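Local coordinates for DNA ligase (Alteromonas mediterranea, PDB 6GDR), which probably seals nicks in double-stranded DNA as a minimal Lig E-type DNA ligase, using a nucleotidyltransferase domain and an OB-like domain, at residues D36-R41 and R83-V88; T45-R50 and A63-A68. All coordinates share one frame; numbering follows the deposited sequence.

Contact 1. Residues D36-R41 and R83-V88; sequences DGIRAR and RTASIV. With AMP (adenosine monophosphate), chain G; nucleotides of chain B; nucleotides of chain A.
Apolar packing joins I38, at the start of strand 38-42, to residues 83-88 of helix 81-89, and F81 of the same helix adds to it. The CG1-CD1 branch of I38 meets T84 and A85: CD1 rests on A85 CB at 4.0 Å, a close approach that the small alanine suits, and CG1 faces T84 CG2 more loosely. The CG2 methyl passes V88 CG1 at 4.1 Å, the two side chains running in opposite directions. At chi1 -60° CG1 lies anti to the carbonyl carbon and CG2 anti to the backbone N, which sends the two branches to different parts of the helix. T84 turns its methyl to the strand, and its hydroxyl bonds the carbonyl of Q80, just before the helix.

Polar groups on both elements grip DNA instead. The amide R39 N gives a nearly straight hydrogen bond (169°) to OP1 of DC10 of chain B at 2.8 Å. On the helix, S86 OG donates to OP1 of DC16 of chain A, a short side chain suited to a nearby phosphate.

R39 also lies along the ribose of AMP, its CG 3.2 Å from O2'. A helix backs the strand, whose start lies beside the nucleotide, as in the nucleotidyltransferase domain of DNA ligases.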
loop_
_atom_site.group_PDB
_atom_site.type_symbol
_atom_site.label_atom_id
_atom_site.label_comp_id
_atom_site.label_asym_id
_atom_site.label_seq_id
_atom_site.Cartn_x
_atom_site.Cartn_y
_atom_site.Cartn_z
ATOM N N ASP D 36 -5.449 1.434 2.424
ATOM C CA ASP D 36 -4.454 0.751 3.248
ATOM C C ASP D 36 -5.059 -0.554 3.758
ATOM O O ASP D 36 -5.464 -0.686 4.916
ATOM C CB ASP D 36 -4.005 1.649 4.394
ATOM C CG ASP D 36 -2.796 1.104 5.125
ATOM O OD1 ASP D 36 -2.178 0.141 4.628
ATOM O OD2 ASP D 36 -2.461 1.645 6.200
ATOM N N GLY D 37 -5.117 -1.540 2.865
ATOM C CA GLY D 37 -5.674 -2.839 3.167
ATOM C C GLY D 37 -4.697 -3.950 2.830
ATOM O O GLY D 37 -3.477 -3.790 2.919
ATOM N N ILE D 38 -5.259 -5.091 2.441
ATOM C CA ILE D 38 -4.493 -6.260 2.027
ATOM C C ILE D 38 -4.823 -6.545 0.570
ATOM O O ILE D 38 -5.999 -6.667 0.208
ATOM C CB ILE D 38 -4.804 -7.489 2.902
ATOM C CG1 ILE D 38 -4.475 -7.213 4.374
ATOM C CG2 ILE D 38 -4.044 -8.714 2.395
ATOM C CD1 ILE D 38 -2.995 -7.044 4.673
ATOM N N ARG D 39 -3.790 -6.660 -0.259
ATOM C CA ARG D 39 -3.995 -7.013 -1.656
ATOM C C ARG D 39 -4.428 -8.469 -1.764
ATOM O O ARG D 39 -3.903 -9.344 -1.070
ATOM C CB ARG D 39 -2.718 -6.792 -2.463
ATOM C CG ARG D 39 -2.908 -6.937 -3.966
ATOM C CD ARG D 39 -1.579 -6.956 -4.702
ATOM N NE ARG D 39 -1.698 -6.426 -6.057
ATOM C CZ ARG D 39 -2.193 -7.102 -7.089
ATOM N NH1 ARG D 39 -2.628 -8.348 -6.934
ATOM N NH2 ARG D 39 -2.259 -6.528 -8.281
ATOM N N ALA D 40 -5.390 -8.726 -2.645
ATOM C CA ALA D 40 -5.908 -10.073 -2.827
ATOM C C ALA D 40 -6.346 -10.253 -4.271
ATOM O O ALA D 40 -6.980 -9.367 -4.852
ATOM C CB ALA D 40 -7.082 -10.356 -1.884
ATOM N N ARG D 41 -6.003 -11.404 -4.842
ATOM C CA ARG D 41 -6.436 -11.779 -6.180
ATOM C C ARG D 41 -7.570 -12.788 -6.077
ATOM O O ARG D 41 -7.457 -13.786 -5.357
ATOM C CB ARG D 41 -5.276 -12.364 -6.987
ATOM C CG ARG D 41 -5.717 -13.194 -8.183
ATOM C CD ARG D 41 -4.589 -13.363 -9.184
ATOM N NE ARG D 41 -4.272 -12.108 -9.856
ATOM C CZ ARG D 41 -3.246 -11.937 -10.684
ATOM N NH1 ARG D 41 -2.423 -12.944 -10.949
ATOM N NH2 ARG D 41 -3.040 -10.755 -11.249
ATOM N N ARG D 83 -5.838 -3.952 12.153
ATOM C CA ARG D 83 -7.011 -4.782 12.406
ATOM C C ARG D 83 -7.398 -5.576 11.165
ATOM O O ARG D 83 -7.738 -6.761 11.258
ATOM C CB ARG D 83 -8.170 -3.904 12.877
ATOM C CG ARG D 83 -9.508 -4.612 12.962
ATOM C CD ARG D 83 -10.464 -3.864 13.877
ATOM N NE ARG D 83 -11.843 -3.914 13.398
ATOM C CZ ARG D 83 -12.421 -2.986 12.637
ATOM N NH1 ARG D 83 -11.749 -1.908 12.254
ATOM N NH2 ARG D 83 -13.683 -3.138 12.258
ATOM N N THR D 84 -7.351 -4.942 9.990
ATOM C CA THR D 84 -7.679 -5.643 8.754
ATOM C C THR D 84 -6.728 -6.810 8.520
ATOM O O THR D 84 -7.156 -7.917 8.174
ATOM C CB THR D 84 -7.637 -4.673 7.570
ATOM O OG1 THR D 84 -8.594 -3.624 7.770
ATOM C CG2 THR D 84 -7.954 -5.398 6.262
ATOM N N ALA D 85 -5.426 -6.577 8.694
ATOM C CA ALA D 85 -4.455 -7.650 8.520
ATOM C C ALA D 85 -4.657 -8.768 9.533
ATOM O O ALA D 85 -4.256 -9.908 9.269
ATOM C CB ALA D 85 -3.036 -7.091 8.623
ATOM N N SER D 86 -5.273 -8.472 10.678
ATOM C CA SER D 86 -5.531 -9.516 11.664
ATOM C C SER D 86 -6.646 -10.445 11.202
ATOM O O SER D 86 -6.590 -11.657 11.444
ATOM C CB SER D 86 -5.877 -8.887 13.015
ATOM O OG SER D 86 -6.207 -9.879 13.970
ATOM N N ILE D 87 -7.658 -9.902 10.524
ATOM C CA ILE D 87 -8.778 -10.723 10.074
ATOM C C ILE D 87 -8.376 -11.559 8.863
ATOM O O ILE D 87 -8.663 -12.760 8.795
ATOM C CB ILE D 87 -10.000 -9.837 9.760
ATOM C CG1 ILE D 87 -10.411 -9.021 10.996
ATOM C CG2 ILE D 87 -11.157 -10.697 9.256
ATOM C CD1 ILE D 87 -11.584 -8.080 10.757
ATOM N N VAL D 88 -7.706 -10.937 7.889
ATOM C CA VAL D 88 -7.511 -11.575 6.590
ATOM C C VAL D 88 -6.501 -12.713 6.678
ATOM O O VAL D 88 -6.701 -13.782 6.088
ATOM C CB VAL D 88 -7.089 -10.521 5.550
ATOM C CG1 VAL D 88 -6.673 -11.184 4.243
ATOM C CG2 VAL D 88 -8.230 -9.533 5.305
HETATM P P AMP G . 2.786 -0.553 -2.440
HETATM O O1P AMP G . 1.623 -0.149 -1.563
HETATM O O2P AMP G . 3.971 0.378 -2.553
HETATM O "O5'" AMP G . 2.216 -0.828 -3.920
HETATM C "C5'" AMP G . 0.878 -0.455 -4.233
HETATM C "C4'" AMP G . -0.100 -1.464 -3.634
HETATM O "O4'" AMP G . -1.242 -0.782 -3.107
HETATM C "C3'" AMP G . -0.608 -2.504 -4.618
HETATM O "O3'" AMP G . -0.076 -3.790 -4.281
HETATM C "C2'" AMP G . -2.119 -2.483 -4.492
HETATM O "O2'" AMP G . -2.640 -3.787 -4.231
HETATM C "C1'" AMP G . -2.424 -1.559 -3.319
HETATM N N9 AMP G . -3.586 -0.642 -3.486
HETATM C C8 AMP G . -4.331 -0.224 -2.444
HETATM N N7 AMP G . -5.325 0.603 -2.853
HETATM C C5 AMP G . -5.226 0.724 -4.186
HETATM C C6 AMP G . -5.967 1.451 -5.239
HETATM N N6 AMP G . -7.027 2.225 -4.921
HETATM N N1 AMP G . -5.550 1.320 -6.516
HETATM C C2 AMP G . -4.493 0.552 -6.839
HETATM N N3 AMP G . -3.776 -0.134 -5.927
HETATM C C4 AMP G . -4.083 -0.098 -4.607
ATOM P P DC B 10 0.117 -6.628 1.141
ATOM O OP1 DC B 10 -1.122 -6.332 0.389
ATOM O OP2 DC B 10 1.250 -7.289 0.455
ATOM O "O5'" DC B 10 0.643 -5.275 1.812
ATOM C "C5'" DC B 10 -0.251 -4.494 2.587
ATOM C "C4'" DC B 10 0.490 -3.507 3.469
ATOM O "O4'" DC B 10 1.363 -4.215 4.384
ATOM C "C3'" DC B 10 1.412 -2.550 2.741
ATOM O "O3'" DC B 10 0.687 -1.458 2.186
ATOM C "C2'" DC B 10 2.357 -2.121 3.858
ATOM C "C1'" DC B 10 2.456 -3.375 4.734
ATOM N N1 DC B 10 3.727 -4.129 4.543
ATOM C C2 DC B 10 4.833 -3.838 5.349
ATOM O O2 DC B 10 4.733 -2.965 6.221
ATOM N N3 DC B 10 5.984 -4.525 5.156
ATOM C C4 DC B 10 6.053 -5.459 4.207
ATOM N N4 DC B 10 7.211 -6.108 4.055
ATOM C C5 DC B 10 4.939 -5.766 3.373
ATOM C C6 DC B 10 3.808 -5.082 3.573
ATOM P P DC A 16 -3.227 -11.573 15.078
ATOM O OP1 DC A 16 -4.694 -11.681 14.916
ATOM O OP2 DC A 16 -2.643 -11.458 16.432
ATOM O "O5'" DC A 16 -2.547 -12.814 14.340
ATOM C "C5'" DC A 16 -2.552 -12.874 12.919
ATOM C "C4'" DC A 16 -2.073 -14.225 12.429
ATOM O "O4'" DC A 16 -0.619 -14.233 12.373
ATOM C "C3'" DC A 16 -2.458 -15.399 13.320
ATOM O "O3'" DC A 16 -2.698 -16.564 12.531
ATOM C "C2'" DC A 16 -1.243 -15.534 14.228
ATOM C "C1'" DC A 16 -0.100 -15.195 13.276
ATOM N N1 DC A 16 1.124 -14.617 13.932
ATOM C C2 DC A 16 2.395 -15.048 13.530
ATOM O O2 DC A 16 2.492 -15.912 12.650
ATOM N N3 DC A 16 3.490 -14.508 14.123
ATOM C C4 DC A 16 3.348 -13.579 15.069
ATOM N N4 DC A 16 4.457 -13.078 15.623
ATOM C C5 DC A 16 2.064 -13.122 15.488
ATOM C C6 DC A 16 0.992 -13.659 14.897
#

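Contact 2. Residues T45-R50 and A63-A68; sequences TELRTR and ANWPKA. With AMP (adenosine monophosphate), chain G; nucleotides of chain B.
The backbones of 45-50 and 63-68 stay well apart, T45 CA and K67 CA being the closest pair at 7.3 Å, so side chains bridge the gap. The first segment carries strand 47-48, an outermost strand of the mixed five-stranded sheet in the nucleotidyltransferase domain; the second is the loop between helix 59-62 and strand 70-75.

L47 and W65 make the apolar part. L47 CD2 meets the edge of the indole at CZ3, 3.9 Å away, and the side chains cross at about a right angle. The large ring packs among W42, F130 and F161, while NE1 finds its acceptor in T160 OG1. At the solvent side, K67 folds back through bends at chi2 and chi3, which brings NZ to 3.5 Å from T45 OG1; its hydrogen bond goes to the carbonyl of G44. E46, just before the strand, and R48, within it, form a salt bridge whose hydrogen bonds are weak and far from straight.

Beyond the strand the segment turns to DNA. T49 OG1 donates to OP1 of DC9 of chain B at 2.8 Å. The flat guanidinium of R50, its chain bent at chi3 (-51°), spans two partners: NE and NH2 bind OP2 of DC10 of chain B, and NH1 donates to AMP O3' at 2.9 Å.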
loop_
_atom_site.group_PDB
_atom_site.type_symbol
_atom_site.label_atom_id
_atom_site.label_comp_id
_atom_site.label_asym_id
_atom_site.label_seq_id
_atom_site.Cartn_x
_atom_site.Cartn_y
_atom_site.Cartn_z
ATOM N N THR D 45 -12.585 -18.867 -7.797
ATOM C CA THR D 45 -12.887 -19.848 -6.767
ATOM C C THR D 45 -12.247 -19.533 -5.426
ATOM O O THR D 45 -12.720 -20.044 -4.407
ATOM C CB THR D 45 -12.419 -21.248 -7.202
ATOM O OG1 THR D 45 -12.929 -21.550 -8.506
ATOM C CG2 THR D 45 -12.892 -22.316 -6.219
ATOM N N GLU D 46 -11.204 -18.706 -5.391
ATOM C CA GLU D 46 -10.356 -18.621 -4.213
ATOM C C GLU D 46 -9.658 -17.267 -4.184
ATOM O O GLU D 46 -9.323 -16.705 -5.230
ATOM C CB GLU D 46 -9.329 -19.758 -4.224
ATOM C CG GLU D 46 -8.516 -19.912 -2.959
ATOM C CD GLU D 46 -7.531 -21.059 -3.060
ATOM O OE1 GLU D 46 -7.037 -21.321 -4.179
ATOM O OE2 GLU D 46 -7.258 -21.709 -2.029
ATOM N N LEU D 47 -9.448 -16.755 -2.975
ATOM C CA LEU D 47 -8.684 -15.535 -2.755
ATOM C C LEU D 47 -7.251 -15.881 -2.371
ATOM O O LEU D 47 -6.998 -16.876 -1.686
ATOM C CB LEU D 47 -9.314 -14.682 -1.653
ATOM C CG LEU D 47 -10.613 -13.952 -1.986
ATOM C CD1 LEU D 47 -11.265 -13.445 -0.709
ATOM C CD2 LEU D 47 -10.352 -12.802 -2.947
ATOM N N ARG D 48 -6.312 -15.043 -2.808
ATOM C CA ARG D 48 -4.906 -15.274 -2.513
ATOM C C ARG D 48 -4.176 -13.941 -2.429
ATOM O O ARG D 48 -4.541 -12.971 -3.098
ATOM C CB ARG D 48 -4.253 -16.175 -3.567
ATOM C CG ARG D 48 -4.807 -17.587 -3.579
ATOM C CD ARG D 48 -3.931 -18.527 -4.382
ATOM N NE ARG D 48 -4.342 -19.920 -4.224
ATOM C CZ ARG D 48 -3.909 -20.736 -3.264
ATOM N NH1 ARG D 48 -3.039 -20.313 -2.356
ATOM N NH2 ARG D 48 -4.351 -21.985 -3.212
ATOM N N THR D 49 -3.131 -13.913 -1.605
ATOM C CA THR D 49 -2.384 -12.695 -1.337
ATOM C C THR D 49 -1.445 -12.370 -2.498
ATOM O O THR D 49 -1.427 -13.043 -3.533
ATOM C CB THR D 49 -1.593 -12.835 -0.038
ATOM O OG1 THR D 49 -0.588 -13.844 -0.195
ATOM C CG2 THR D 49 -2.508 -13.217 1.115
ATOM N N ARG D 50 -0.644 -11.317 -2.315
ATOM C CA ARG D 50 0.300 -10.904 -3.348
ATOM C C ARG D 50 1.193 -12.059 -3.776
ATOM O O ARG D 50 1.487 -12.222 -4.966
ATOM C CB ARG D 50 1.153 -9.740 -2.839
ATOM C CG ARG D 50 2.125 -9.174 -3.870
ATOM C CD ARG D 50 3.142 -8.250 -3.223
ATOM N NE ARG D 50 2.509 -7.238 -2.382
ATOM C CZ ARG D 50 1.992 -6.098 -2.829
ATOM N NH1 ARG D 50 2.023 -5.806 -4.122
ATOM N NH2 ARG D 50 1.438 -5.246 -1.978
ATOM N N ALA D 63 -19.703 -15.637 -1.817
ATOM C CA ALA D 63 -20.871 -16.219 -2.460
ATOM C C ALA D 63 -21.345 -15.342 -3.610
ATOM O O ALA D 63 -21.516 -14.129 -3.455
ATOM C CB ALA D 63 -21.994 -16.406 -1.440
ATOM N N ASN D 64 -21.548 -15.963 -4.771
ATOM C CA ASN D 64 -22.087 -15.326 -5.970
ATOM C C ASN D 64 -21.117 -14.343 -6.612
ATOM O O ASN D 64 -21.526 -13.566 -7.485
ATOM C CB ASN D 64 -23.413 -14.611 -5.683
ATOM C CG ASN D 64 -24.482 -15.555 -5.166
ATOM O OD1 ASN D 64 -25.008 -15.378 -4.069
ATOM N ND2 ASN D 64 -24.808 -16.568 -5.963
ATOM N N TRP D 65 -19.843 -14.350 -6.217
ATOM C CA TRP D 65 -18.867 -13.503 -6.879
ATOM C C TRP D 65 -18.699 -13.942 -8.334
ATOM O O TRP D 65 -19.007 -15.082 -8.688
ATOM C CB TRP D 65 -17.521 -13.561 -6.157
ATOM C CG TRP D 65 -17.445 -12.707 -4.926
ATOM C CD1 TRP D 65 -18.490 -12.225 -4.193
ATOM C CD2 TRP D 65 -16.254 -12.227 -4.291
ATOM N NE1 TRP D 65 -18.023 -11.479 -3.138
ATOM C CE2 TRP D 65 -16.653 -11.464 -3.177
ATOM C CE3 TRP D 65 -14.889 -12.370 -4.556
ATOM C CZ2 TRP D 65 -15.737 -10.847 -2.327
ATOM C CZ3 TRP D 65 -13.981 -11.757 -3.714
ATOM C CH2 TRP D 65 -14.408 -11.005 -2.613
ATOM N N PRO D 66 -18.211 -13.051 -9.197
ATOM C CA PRO D 66 -18.003 -13.430 -10.600
ATOM C C PRO D 66 -17.029 -14.592 -10.732
ATOM O O PRO D 66 -16.294 -14.938 -9.804
ATOM C CB PRO D 66 -17.436 -12.154 -11.236
ATOM C CG PRO D 66 -17.870 -11.051 -10.336
ATOM C CD PRO D 66 -17.895 -11.632 -8.958
ATOM N N LYS D 67 -17.033 -15.198 -11.916
ATOM C CA LYS D 67 -16.138 -16.310 -12.235
ATOM C C LYS D 67 -15.010 -15.838 -13.151
ATOM O O LYS D 67 -14.793 -16.355 -14.248
ATOM C CB LYS D 67 -16.925 -17.453 -12.870
ATOM C CG LYS D 67 -17.984 -18.073 -11.961
ATOM C CD LYS D 67 -17.384 -18.759 -10.736
ATOM C CE LYS D 67 -16.484 -19.926 -11.120
ATOM N NZ LYS D 67 -16.053 -20.718 -9.935
ATOM N N ALA D 68 -14.281 -14.831 -12.674
ATOM C CA ALA D 68 -13.174 -14.251 -13.416
ATOM C C ALA D 68 -12.044 -13.928 -12.449
ATOM O O ALA D 68 -12.186 -14.049 -11.229
ATOM C CB ALA D 68 -13.608 -12.992 -14.178
HETATM P P AMP G . 2.786 -0.553 -2.440
HETATM O O1P AMP G . 1.623 -0.149 -1.563
HETATM O O2P AMP G . 3.971 0.378 -2.553
HETATM O "O5'" AMP G . 2.216 -0.828 -3.920
HETATM C "C5'" AMP G . 0.878 -0.455 -4.233
HETATM C "C4'" AMP G . -0.100 -1.464 -3.634
HETATM O "O4'" AMP G . -1.242 -0.782 -3.107
HETATM C "C3'" AMP G . -0.608 -2.504 -4.618
HETATM O "O3'" AMP G . -0.076 -3.790 -4.281
HETATM C "C2'" AMP G . -2.119 -2.483 -4.492
HETATM O "O2'" AMP G . -2.640 -3.787 -4.231
HETATM C "C1'" AMP G . -2.424 -1.559 -3.319
HETATM N N9 AMP G . -3.586 -0.642 -3.486
HETATM C C8 AMP G . -4.331 -0.224 -2.444
HETATM N N7 AMP G . -5.325 0.603 -2.853
HETATM C C5 AMP G . -5.226 0.724 -4.186
HETATM C C6 AMP G . -5.967 1.451 -5.239
HETATM N N6 AMP G . -7.027 2.225 -4.921
HETATM N N1 AMP G . -5.550 1.320 -6.516
HETATM C C2 AMP G . -4.493 0.552 -6.839
HETATM N N3 AMP G . -3.776 -0.134 -5.927
HETATM C C4 AMP G . -4.083 -0.098 -4.607
ATOM P P DC B 10 0.117 -6.628 1.141
ATOM O OP1 DC B 10 -1.122 -6.332 0.389
ATOM O OP2 DC B 10 1.250 -7.289 0.455
ATOM O "O5'" DC B 10 0.643 -5.275 1.812
ATOM C "C5'" DC B 10 -0.251 -4.494 2.587
ATOM C "C4'" DC B 10 0.490 -3.507 3.469
ATOM O "O4'" DC B 10 1.363 -4.215 4.384
ATOM C "C3'" DC B 10 1.412 -2.550 2.741
ATOM O "O3'" DC B 10 0.687 -1.458 2.186
ATOM C "C2'" DC B 10 2.357 -2.121 3.858
ATOM C "C1'" DC B 10 2.456 -3.375 4.734
ATOM N N1 DC B 10 3.727 -4.129 4.543
ATOM C C2 DC B 10 4.833 -3.838 5.349
ATOM O O2 DC B 10 4.733 -2.965 6.221
ATOM N N3 DC B 10 5.984 -4.525 5.156
ATOM C C4 DC B 10 6.053 -5.459 4.207
ATOM N N4 DC B 10 7.211 -6.108 4.055
ATOM C C5 DC B 10 4.939 -5.766 3.373
ATOM C C6 DC B 10 3.808 -5.082 3.573
ATOM P P DC B 9 2.648 -12.059 1.565
ATOM O OP1 DC B 9 1.782 -12.388 0.378
ATOM O OP2 DC B 9 3.930 -11.395 1.142
ATOM O "O5'" DC B 9 1.875 -11.174 2.608
ATOM C "C5'" DC B 9 0.718 -10.489 2.188
ATOM C "C4'" DC B 9 0.203 -9.638 3.351
ATOM O "O4'" DC B 9 0.764 -9.972 4.462
ATOM C "C3'" DC B 9 0.628 -8.146 3.123
ATOM O "O3'" DC B 9 -0.302 -7.532 2.402
ATOM C "C2'" DC B 9 0.721 -7.580 4.552
ATOM C "C1'" DC B 9 1.150 -8.600 5.267
ATOM N N1 DC B 9 2.533 -8.527 5.435
ATOM C C2 DC B 9 3.090 -7.754 6.532
ATOM O O2 DC B 9 2.351 -7.169 7.303
ATOM N N3 DC B 9 4.542 -7.680 6.710
ATOM C C4 DC B 9 5.415 -8.351 5.825
ATOM N N4 DC B 9 6.812 -8.264 6.018
ATOM C C5 DC B 9 4.858 -9.138 4.710
ATOM C C6 DC B 9 3.412 -9.213 4.531
#

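Contact 1 is buried, whereas contact 2 lies farther from the centre of the chain and is partly open to solvent. They share a sheet: 38-42 and 47-48 are adjacent antiparallel strands joined by R41 N to R48 O, 2.8 Å, a probable hydrogen bond, and contact 2 is nested within the chain loop that contact 1 closes. Aliphatic groups hold 36-41 to 83-88 in the first; in the second an aromatic ring takes the inner side and a lysine the outer. R39 and R50 converge on the AMP ribose, with R39 CD packing against R50 NH1, so the first segments of both contacts reach AMP and DC10 of chain B.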